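Long-range contacts in Glyoxalase/Bleomycin resistance protein/dioxygenase domain (Frankia sp., PDB 2RK0), which is of unknown specific function but belongs to the glyoxalase/bleomycin resistance protein/dioxygenase superfamily, whose members are often metal-dependent enzymes or small-molecule-binding proteins: residues A[17-22]-A[116-121]; A[40-45]-A[54-59]; A[109-114]-A[123-128]. All blocks are in the same frame, centred on the assembly; numbering follows the deposited sequence.

Contact 1 of 3, residues A[17-22]-A[116-121]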
loop_
_atom_site.group_PDB
_atom_site.type_symbol
_atom_site.label_atom_id
_atom_site.label_comp_id
_atom_site.label_asym_id
_atom_site.label_seq_id
_atom_site.Cartn_x
_atom_site.Cartn_y
_atom_site.Cartn_z
ATOM N N ASP A 17 -11.677 15.621 3.637
ATOM C CA ASP A 17 -11.516 16.286 4.928
ATOM C C ASP A 17 -11.607 15.327 6.102
ATOM O O ASP A 17 -10.833 15.421 7.048
ATOM C CB ASP A 17 -12.556 17.392 5.096
ATOM C CG ASP A 17 -12.421 18.471 4.051
ATOM O OD1 ASP A 17 -11.276 18.887 3.780
ATOM O OD2 ASP A 17 -13.458 18.904 3.509
ATOM N N ILE A 18 -12.562 14.410 6.044
ATOM C CA ILE A 18 -12.728 13.453 7.129
ATOM C C ILE A 18 -11.474 12.597 7.268
ATOM O O ILE A 18 -11.003 12.351 8.377
ATOM C CB ILE A 18 -13.968 12.557 6.901
ATOM C CG1 ILE A 18 -15.238 13.405 7.058
ATOM C CG2 ILE A 18 -13.981 11.397 7.897
ATOM C CD1 ILE A 18 -16.528 12.619 6.999
ATOM N N SER A 19 -10.923 12.164 6.139
ATOM C CA SER A 19 -9.718 11.335 6.148
ATOM C C SER A 19 -8.476 12.085 6.636
ATOM O O SER A 19 -7.655 11.532 7.368
ATOM C CB SER A 19 -9.472 10.771 4.750
ATOM O OG SER A 19 -10.485 9.848 4.404
ATOM N N CYS A 20 -8.341 13.342 6.226
ATOM C CA CYS A 20 -7.196 14.140 6.643
ATOM C C CYS A 20 -7.168 14.215 8.156
ATOM O O CYS A 20 -6.127 14.023 8.772
ATOM C CB CYS A 20 -7.279 15.548 6.057
ATOM S SG CYS A 20 -6.954 15.616 4.288
ATOM N N ARG A 21 -8.317 14.507 8.754
ATOM C CA ARG A 21 -8.397 14.588 10.203
ATOM C C ARG A 21 -8.123 13.225 10.848
ATOM O O ARG A 21 -7.446 13.139 11.874
ATOM C CB ARG A 21 -9.774 15.096 10.629
ATOM C CG ARG A 21 -9.978 16.591 10.423
ATOM C CD ARG A 21 -11.269 17.049 11.091
ATOM N NE ARG A 21 -12.453 16.736 10.297
ATOM C CZ ARG A 21 -12.871 17.466 9.267
ATOM N NH1 ARG A 21 -12.203 18.556 8.909
ATOM N NH2 ARG A 21 -13.956 17.106 8.594
ATOM N N TRP A 22 -8.637 12.160 10.242
ATOM C CA TRP A 22 -8.433 10.829 10.792
ATOM C C TRP A 22 -6.952 10.458 10.796
ATOM O O TRP A 22 -6.407 10.037 11.812
ATOM C CB TRP A 22 -9.198 9.780 9.983
ATOM C CG TRP A 22 -9.261 8.448 10.680
ATOM C CD1 TRP A 22 -10.237 8.020 11.533
ATOM C CD2 TRP A 22 -8.281 7.399 10.634
ATOM N NE1 TRP A 22 -9.927 6.775 12.022
ATOM C CE2 TRP A 22 -8.735 6.368 11.489
ATOM C CE3 TRP A 22 -7.064 7.228 9.955
ATOM C CZ2 TRP A 22 -8.017 5.182 11.684
ATOM C CZ3 TRP A 22 -6.352 6.047 10.151
ATOM C CH2 TRP A 22 -6.834 5.041 11.009
ATOM N N ASP A 116 -9.403 2.573 8.781
ATOM C CA ASP A 116 -9.494 4.020 8.781
ATOM C C ASP A 116 -10.951 4.402 8.583
ATOM O O ASP A 116 -11.826 3.531 8.588
ATOM C CB ASP A 116 -8.593 4.636 7.705
ATOM C CG ASP A 116 -9.097 4.409 6.286
ATOM O OD1 ASP A 116 -10.152 3.763 6.073
ATOM O OD2 ASP A 116 -8.407 4.900 5.374
ATOM N N ALA A 117 -11.214 5.692 8.414
ATOM C CA ALA A 117 -12.578 6.185 8.243
ATOM C C ALA A 117 -13.351 5.523 7.097
ATOM O O ALA A 117 -14.578 5.484 7.119
ATOM C CB ALA A 117 -12.556 7.693 8.059
ATOM N N ASP A 118 -12.634 5.005 6.102
ATOM C CA ASP A 118 -13.274 4.330 4.972
ATOM C C ASP A 118 -13.206 2.809 5.101
ATOM O O ASP A 118 -13.460 2.075 4.146
ATOM C CB ASP A 118 -12.616 4.776 3.667
ATOM C CG ASP A 118 -13.061 6.156 3.247
ATOM O OD1 ASP A 118 -14.095 6.252 2.562
ATOM O OD2 ASP A 118 -12.393 7.143 3.618
ATOM N N ASN A 119 -12.856 2.341 6.292
ATOM C CA ASN A 119 -12.754 0.913 6.554
ATOM C C ASN A 119 -11.592 0.253 5.826
ATOM O O ASN A 119 -11.543 -0.969 5.699
ATOM C CB ASN A 119 -14.047 0.203 6.163
ATOM C CG ASN A 119 -14.440 -0.848 7.161
ATOM O OD1 ASN A 119 -14.812 -1.969 6.798
ATOM N ND2 ASN A 119 -14.365 -0.495 8.439
ATOM N N ILE A 120 -10.659 1.052 5.331
ATOM C CA ILE A 120 -9.506 0.484 4.645
ATOM C C ILE A 120 -8.691 -0.276 5.694
ATOM O O ILE A 120 -8.456 0.232 6.796
ATOM C CB ILE A 120 -8.665 1.593 3.998
ATOM C CG1 ILE A 120 -9.518 2.304 2.937
ATOM C CG2 ILE A 120 -7.367 1.009 3.427
ATOM C CD1 ILE A 120 -8.832 3.480 2.254
ATOM N N ALA A 121 -8.280 -1.496 5.356
ATOM C CA ALA A 121 -7.530 -2.331 6.281
ATOM C C ALA A 121 -6.063 -1.948 6.450
ATOM O O ALA A 121 -5.284 -1.990 5.496
ATOM C CB ALA A 121 -7.637 -3.796 5.865
HETATM O O HOH W 1 -13.434 9.562 3.940
HETATM O O HOH W 2 -10.128 7.115 5.102
#

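Contact 2 of 3, residues A[40-45]-A[54-59]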
loop_
_atom_site.group_PDB
_atom_site.type_symbol
_atom_site.label_atom_id
_atom_site.label_comp_id
_atom_site.label_asym_id
_atom_site.label_seq_id
_atom_site.Cartn_x
_atom_site.Cartn_y
_atom_site.Cartn_z
ATOM N N THR A 40 -10.457 14.681 -9.215
ATOM C CA THR A 40 -10.226 14.399 -7.803
ATOM C C THR A 40 -9.727 15.589 -6.994
ATOM O O THR A 40 -9.296 16.601 -7.544
ATOM C CB THR A 40 -9.166 13.289 -7.622
ATOM O OG1 THR A 40 -7.943 13.698 -8.256
ATOM C CG2 THR A 40 -9.642 11.969 -8.223
ATOM N N SER A 41 -9.805 15.434 -5.676
ATOM C CA SER A 41 -9.308 16.408 -4.711
ATOM C C SER A 41 -8.281 15.562 -3.965
ATOM O O SER A 41 -8.527 14.385 -3.706
ATOM C CB SER A 41 -10.401 16.848 -3.733
ATOM O OG SER A 41 -11.444 17.543 -4.393
ATOM N N PHE A 42 -7.135 16.137 -3.628
ATOM C CA PHE A 42 -6.122 15.361 -2.935
ATOM C C PHE A 42 -5.450 16.147 -1.822
ATOM O O PHE A 42 -5.519 17.380 -1.772
ATOM C CB PHE A 42 -5.065 14.888 -3.934
ATOM C CG PHE A 42 -4.149 15.981 -4.394
ATOM C CD1 PHE A 42 -3.081 16.390 -3.600
ATOM C CD2 PHE A 42 -4.375 16.635 -5.601
ATOM C CE1 PHE A 42 -2.251 17.436 -3.996
ATOM C CE2 PHE A 42 -3.551 17.687 -6.011
ATOM C CZ PHE A 42 -2.487 18.088 -5.205
ATOM N N ALA A 43 -4.807 15.409 -0.930
ATOM C CA ALA A 43 -4.072 15.981 0.183
ATOM C C ALA A 43 -2.874 15.070 0.378
ATOM O O ALA A 43 -3.022 13.879 0.660
ATOM C CB ALA A 43 -4.930 16.014 1.444
ATOM N N HIS A 44 -1.687 15.628 0.187
ATOM C CA HIS A 44 -0.457 14.876 0.343
ATOM C C HIS A 44 0.150 15.172 1.706
ATOM O O HIS A 44 0.360 16.330 2.060
ATOM C CB HIS A 44 0.543 15.268 -0.745
ATOM C CG HIS A 44 1.912 14.701 -0.537
ATOM N ND1 HIS A 44 3.035 15.240 -1.126
ATOM C CD2 HIS A 44 2.341 13.645 0.193
ATOM C CE1 HIS A 44 4.098 14.541 -0.763
ATOM N NE2 HIS A 44 3.704 13.569 0.036
ATOM N N GLY A 45 0.432 14.120 2.465
ATOM C CA GLY A 45 1.028 14.296 3.774
ATOM C C GLY A 45 2.097 13.250 4.019
ATOM O O GLY A 45 2.273 12.328 3.220
ATOM N N VAL A 54 -0.871 9.900 0.176
ATOM C CA VAL A 54 -1.724 10.860 -0.495
ATOM C C VAL A 54 -3.159 10.365 -0.377
ATOM O O VAL A 54 -3.451 9.214 -0.695
ATOM C CB VAL A 54 -1.359 10.998 -1.990
ATOM C CG1 VAL A 54 -2.215 12.084 -2.631
ATOM C CG2 VAL A 54 0.138 11.323 -2.141
ATOM N N LEU A 55 -4.038 11.232 0.118
ATOM C CA LEU A 55 -5.453 10.906 0.265
ATOM C C LEU A 55 -6.128 11.498 -0.962
ATOM O O LEU A 55 -5.881 12.649 -1.319
ATOM C CB LEU A 55 -6.012 11.526 1.549
ATOM C CG LEU A 55 -5.258 11.112 2.821
ATOM C CD1 LEU A 55 -5.856 11.772 4.056
ATOM C CD2 LEU A 55 -5.314 9.605 2.960
ATOM N N ARG A 56 -6.981 10.718 -1.615
ATOM C CA ARG A 56 -7.623 11.206 -2.825
ATOM C C ARG A 56 -9.128 10.934 -2.894
ATOM O O ARG A 56 -9.577 9.793 -2.771
ATOM C CB ARG A 56 -6.908 10.588 -4.030
ATOM C CG ARG A 56 -7.240 11.214 -5.367
ATOM C CD ARG A 56 -6.262 10.728 -6.432
ATOM N NE ARG A 56 -4.914 11.241 -6.207
ATOM C CZ ARG A 56 -4.483 12.426 -6.635
ATOM N NH1 ARG A 56 -5.291 13.224 -7.321
ATOM N NH2 ARG A 56 -3.247 12.819 -6.373
ATOM N N GLU A 57 -9.900 11.997 -3.090
ATOM C CA GLU A 57 -11.346 11.872 -3.198
ATOM C C GLU A 57 -11.733 12.051 -4.660
ATOM O O GLU A 57 -11.416 13.072 -5.264
ATOM C CB GLU A 57 -12.054 12.935 -2.364
ATOM C CG GLU A 57 -13.546 12.680 -2.214
ATOM C CD GLU A 57 -14.283 13.840 -1.567
ATOM O OE1 GLU A 57 -13.710 14.479 -0.658
ATOM O OE2 GLU A 57 -15.440 14.099 -1.958
ATOM N N HIS A 58 -12.416 11.052 -5.216
ATOM C CA HIS A 58 -12.865 11.075 -6.605
ATOM C C HIS A 58 -14.268 11.682 -6.699
ATOM O O HIS A 58 -15.175 11.267 -5.979
ATOM C CB HIS A 58 -12.869 9.646 -7.161
ATOM C CG HIS A 58 -11.503 9.037 -7.270
ATOM N ND1 HIS A 58 -10.814 8.966 -8.462
ATOM C CD2 HIS A 58 -10.685 8.509 -6.330
ATOM C CE1 HIS A 58 -9.630 8.420 -8.251
ATOM N NE2 HIS A 58 -9.527 8.134 -6.967
ATOM N N ASP A 59 -14.450 12.666 -7.577
ATOM C CA ASP A 59 -15.764 13.297 -7.711
ATOM C C ASP A 59 -16.839 12.250 -7.960
ATOM O O ASP A 59 -17.962 12.383 -7.484
ATOM C CB ASP A 59 -15.790 14.292 -8.867
ATOM C CG ASP A 59 -14.705 15.338 -8.771
ATOM O OD1 ASP A 59 -14.305 15.697 -7.644
ATOM O OD2 ASP A 59 -14.272 15.809 -9.842
HETATM O O HOH W 3 -12.623 17.313 -1.511
#

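Contact 3 of 3, residues A[109-114]-A[123-128]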
loop_
_atom_site.group_PDB
_atom_site.type_symbol
_atom_site.label_atom_id
_atom_site.label_comp_id
_atom_site.label_asym_id
_atom_site.label_seq_id
_atom_site.Cartn_x
_atom_site.Cartn_y
_atom_site.Cartn_z
ATOM N N GLY A 109 6.103 -11.641 16.084
ATOM C CA GLY A 109 5.902 -10.247 16.434
ATOM C C GLY A 109 4.519 -9.951 16.972
ATOM O O GLY A 109 3.757 -10.873 17.277
ATOM N N TRP A 110 4.202 -8.662 17.089
ATOM C CA TRP A 110 2.904 -8.202 17.577
ATOM C C TRP A 110 2.252 -7.414 16.446
ATOM O O TRP A 110 2.923 -6.654 15.743
ATOM C CB TRP A 110 3.082 -7.282 18.793
ATOM C CG TRP A 110 3.590 -7.975 20.017
ATOM C CD1 TRP A 110 2.854 -8.401 21.080
ATOM C CD2 TRP A 110 4.945 -8.353 20.288
ATOM N NE1 TRP A 110 3.663 -9.024 22.002
ATOM C CE2 TRP A 110 4.953 -9.011 21.538
ATOM C CE3 TRP A 110 6.157 -8.208 19.591
ATOM C CZ2 TRP A 110 6.125 -9.518 22.116
ATOM C CZ3 TRP A 110 7.325 -8.713 20.166
ATOM C CH2 TRP A 110 7.296 -9.364 21.417
ATOM N N ILE A 111 0.950 -7.594 16.271
ATOM C CA ILE A 111 0.235 -6.881 15.222
ATOM C C ILE A 111 -1.015 -6.218 15.775
ATOM O O ILE A 111 -1.740 -6.799 16.590
ATOM C CB ILE A 111 -0.185 -7.829 14.075
ATOM C CG1 ILE A 111 1.051 -8.440 13.418
ATOM C CG2 ILE A 111 -0.989 -7.064 13.024
ATOM C CD1 ILE A 111 0.737 -9.476 12.362
ATOM N N LEU A 112 -1.253 -4.992 15.332
ATOM C CA LEU A 112 -2.435 -4.243 15.724
ATOM C C LEU A 112 -3.182 -4.012 14.417
ATOM O O LEU A 112 -2.682 -3.325 13.528
ATOM C CB LEU A 112 -2.031 -2.911 16.358
ATOM C CG LEU A 112 -3.139 -1.915 16.703
ATOM C CD1 LEU A 112 -4.195 -2.590 17.554
ATOM C CD2 LEU A 112 -2.530 -0.716 17.429
ATOM N N ALA A 113 -4.358 -4.614 14.278
ATOM C CA ALA A 113 -5.128 -4.459 13.052
ATOM C C ALA A 113 -6.231 -3.431 13.262
ATOM O O ALA A 113 -6.984 -3.503 14.239
ATOM C CB ALA A 113 -5.722 -5.815 12.633
ATOM N N PHE A 114 -6.321 -2.463 12.353
ATOM C CA PHE A 114 -7.332 -1.421 12.471
ATOM C C PHE A 114 -7.811 -0.923 11.108
ATOM O O PHE A 114 -7.245 -1.266 10.065
ATOM C CB PHE A 114 -6.784 -0.263 13.324
ATOM C CG PHE A 114 -5.513 0.358 12.784
ATOM C CD1 PHE A 114 -5.544 1.604 12.157
ATOM C CD2 PHE A 114 -4.287 -0.291 12.919
ATOM C CE1 PHE A 114 -4.371 2.208 11.675
ATOM C CE2 PHE A 114 -3.103 0.295 12.441
ATOM C CZ PHE A 114 -3.147 1.547 11.819
ATOM N N GLU A 123 -2.512 -2.080 9.364
ATOM C CA GLU A 123 -1.871 -2.830 10.435
ATOM C C GLU A 123 -0.610 -2.111 10.910
ATOM O O GLU A 123 0.013 -1.357 10.156
ATOM C CB GLU A 123 -1.447 -4.230 9.969
ATOM C CG GLU A 123 -2.546 -5.135 9.462
ATOM C CD GLU A 123 -2.050 -6.565 9.257
ATOM O OE1 GLU A 123 -0.866 -6.743 8.903
ATOM O OE2 GLU A 123 -2.847 -7.507 9.438
ATOM N N ALA A 124 -0.257 -2.349 12.168
ATOM C CA ALA A 124 0.965 -1.809 12.764
ATOM C C ALA A 124 1.659 -3.071 13.255
ATOM O O ALA A 124 1.057 -3.887 13.958
ATOM C CB ALA A 124 0.654 -0.903 13.919
HETATM N N MSE A 125 2.926 -3.213 12.893
HETATM C CA MSE A 125 3.695 -4.403 13.212
HETATM C C MSE A 125 4.999 -4.174 13.982
HETATM O O MSE A 125 5.764 -3.272 13.656
HETATM C CB MSE A 125 4.003 -5.100 11.889
HETATM C CG MSE A 125 5.169 -6.057 11.906
HETATM SE SE MSE A 125 4.536 -7.876 12.154
HETATM C CE MSE A 125 5.045 -8.257 13.999
ATOM N N LEU A 126 5.242 -5.015 14.989
ATOM C CA LEU A 126 6.456 -4.955 15.807
ATOM C C LEU A 126 7.132 -6.323 15.746
ATOM O O LEU A 126 6.505 -7.345 16.040
ATOM C CB LEU A 126 6.120 -4.623 17.259
ATOM C CG LEU A 126 7.304 -4.560 18.237
ATOM C CD1 LEU A 126 8.177 -3.341 17.915
ATOM C CD2 LEU A 126 6.781 -4.482 19.681
ATOM N N GLY A 127 8.405 -6.345 15.367
ATOM C CA GLY A 127 9.128 -7.602 15.258
ATOM C C GLY A 127 9.558 -8.198 16.585
ATOM O O GLY A 127 9.684 -7.496 17.576
ATOM N N ARG A 128 9.800 -9.501 16.596
ATOM C CA ARG A 128 10.202 -10.182 17.819
ATOM C C ARG A 128 11.652 -10.668 17.785
ATOM O O ARG A 128 12.464 -10.297 18.637
ATOM C CB ARG A 128 9.280 -11.378 18.063
ATOM C CG ARG A 128 9.484 -12.059 19.399
ATOM C CD ARG A 128 8.700 -13.362 19.472
ATOM N NE ARG A 128 8.672 -13.890 20.828
ATOM C CZ ARG A 128 7.698 -13.663 21.701
ATOM N NH1 ARG A 128 6.656 -12.921 21.362
ATOM N NH2 ARG A 128 7.769 -14.173 22.921
HETATM O O HOH W 4 5.522 -11.651 19.479
#

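Contact 1 of 3, residues A[17-22]-A[116-121]
Trp-22 lays one face of its indole against the backbone of Asp-116 and Ala-117, an example of how an aromatic ring can cover the backbone of a turn that has little apolar side chain of its own. Its CB carries CG anti to the backbone N (chi1 -168°), which sends the ring from helix 16-27 toward the loop. Beyond CB, the five-membered ring meets Ala-117: CG and NE1 sit beneath its backbone N, and CD1 lies 4.2 Å from its CB. The six-membered ring belongs to Asp-116. CZ2 is 3.5 Å from Asp-116 CA and CZ3 is 3.6 Å from Asp-116 CB, while CA stands over the face in a CH-pi contact, 16° off the ring normal. The carboxylate of Asp-116 is turned almost perpendicular to the indole, the two planes 82° apart.

The loop joins strands 109-115 and 121-127, so the contact sets a helix that follows the first strand of one four-stranded sheet against the hairpin turn of the other. Asp-116 shapes that type I turn. Its OD1 accepts from Asp-118 N at 2.8 Å, making an Asx turn, and from Ile-120 N at 2.9 Å; the donors come from opposite faces of the carboxylate plane. OD2 is held by Tyr-23 OH.

Water completes the interface. One molecule joins Ser-19 OG to Asp-118 OD2; a second touches both of these atoms and, weakly, Asp-116 OD2. Asp-118 OD1 turns to Arg-14 N instead. At the outer margin Ile-18 CG2 rests 4.0 Å from Ala-117 CB.

Contact 2 of 3, residues A[40-45]-A[54-59]
Thr-40 faces both Arg-56 and His-58 across the strand pair, and its two branches illustrate how one small residue can serve a polar and an aromatic neighbour at once. OG1 lies between the backbone N and the carbonyl carbon (chi1 58°), where Arg-56 NH1 donates to it over 2.9 Å. The bond bends to 139° at the hydrogen, yet OG1 remains in the guanidinium plane. The methyl CG2 goes instead to the imidazole of His-58, 3.5 Å from the ring centroid and over its face. The far nitrogen of that ring, NE2, bonds to Asp-74 of the second subunit, so this corner of the strand pair also belongs to the dimer.

These strands, 40-46 and 52-58, form an antiparallel hairpin inside the mixed sheet of strand order 1-4-3-2 found in the beta-alpha-beta-beta-beta modules of the glyoxalase superfamily. Ser-41 with Glu-57 and Ala-43 with Leu-55 are its hydrogen-bonded pairs; Ser-41 N reaches Glu-57 O at 2.9 Å.

Arg-56 bends at chi3 (-68°), bringing its guanidinium face over CB of Phe-42, with CZ 3.7 Å from that atom. Val-54 fills the next place along this side: its CG1 is 4.2 Å from Phe-42 CB, and its CG2 lies 4.0 Å from His-44 CD2.

Contact 3 of 3, residues A[109-114]-A[123-128]
Trp-110 packs beside Leu-126 on one face of the strand pair and reaches on to Gly-127 and Arg-128, an example of one large ring spanning several residues of the partner strand. Its ring lies beside the Leu-126 side chain, CE3 3.8 Å from CD2, while Gly-127 O lies in the ring plane at the edge. Further out, CZ2 is 3.5 Å from Arg-128 NH1; the two flat groups approach obliquely and are not stacked.

The other side belongs to Ile-111, whose CG1 rests 3.7 Å from SE of Met-125, a selenomethionine. Bending of that chain at chi2 (97°) and chi3 folds CE back to within 3.3 Å of Gly-109 CA, where the backbone adopts a glycine-specific conformation. Ile-111 CG2 meets Glu-123 CD at 3.9 Å.

Four backbone bonds fix the spacing beneath these contacts, two each for Trp-110 with Leu-126 and Leu-112 with Ala-124. In the next shell, Glu-105 forms a salt bridge with Arg-128 NH1, and helix 83-96 covers Leu-112 and Ala-124 through Leu-89. Strands 109-115 and 121-127 are the inner pair of a four-stranded mixed sheet of order 1-4-3-2 with that helix on one face, the beta-alpha-beta-beta-beta module of the glyoxalase superfamily.

Contacts 2 and 3 occupy corresponding hairpins, one in each four-stranded sheet; their centres lie about 27 Å apart and their nearest atoms about 11 Å. Contact 1 links the two halves. Its helix packs on contact 2, with Cys-20 SG 3.5 Å from Ala-43 CB and centres about 12 Å apart. On the other side, Trp-22 CH2 touches Phe-114 CE1 of contact 3 at 3.8 Å, although those centres are about 20 Å apart. Both hairpins also reach the second subunit: His-58 packs on Thr-69 of that subunit and Glu-123 on its His-8, consistent with the pairing of modules across subunits seen in this superfamily.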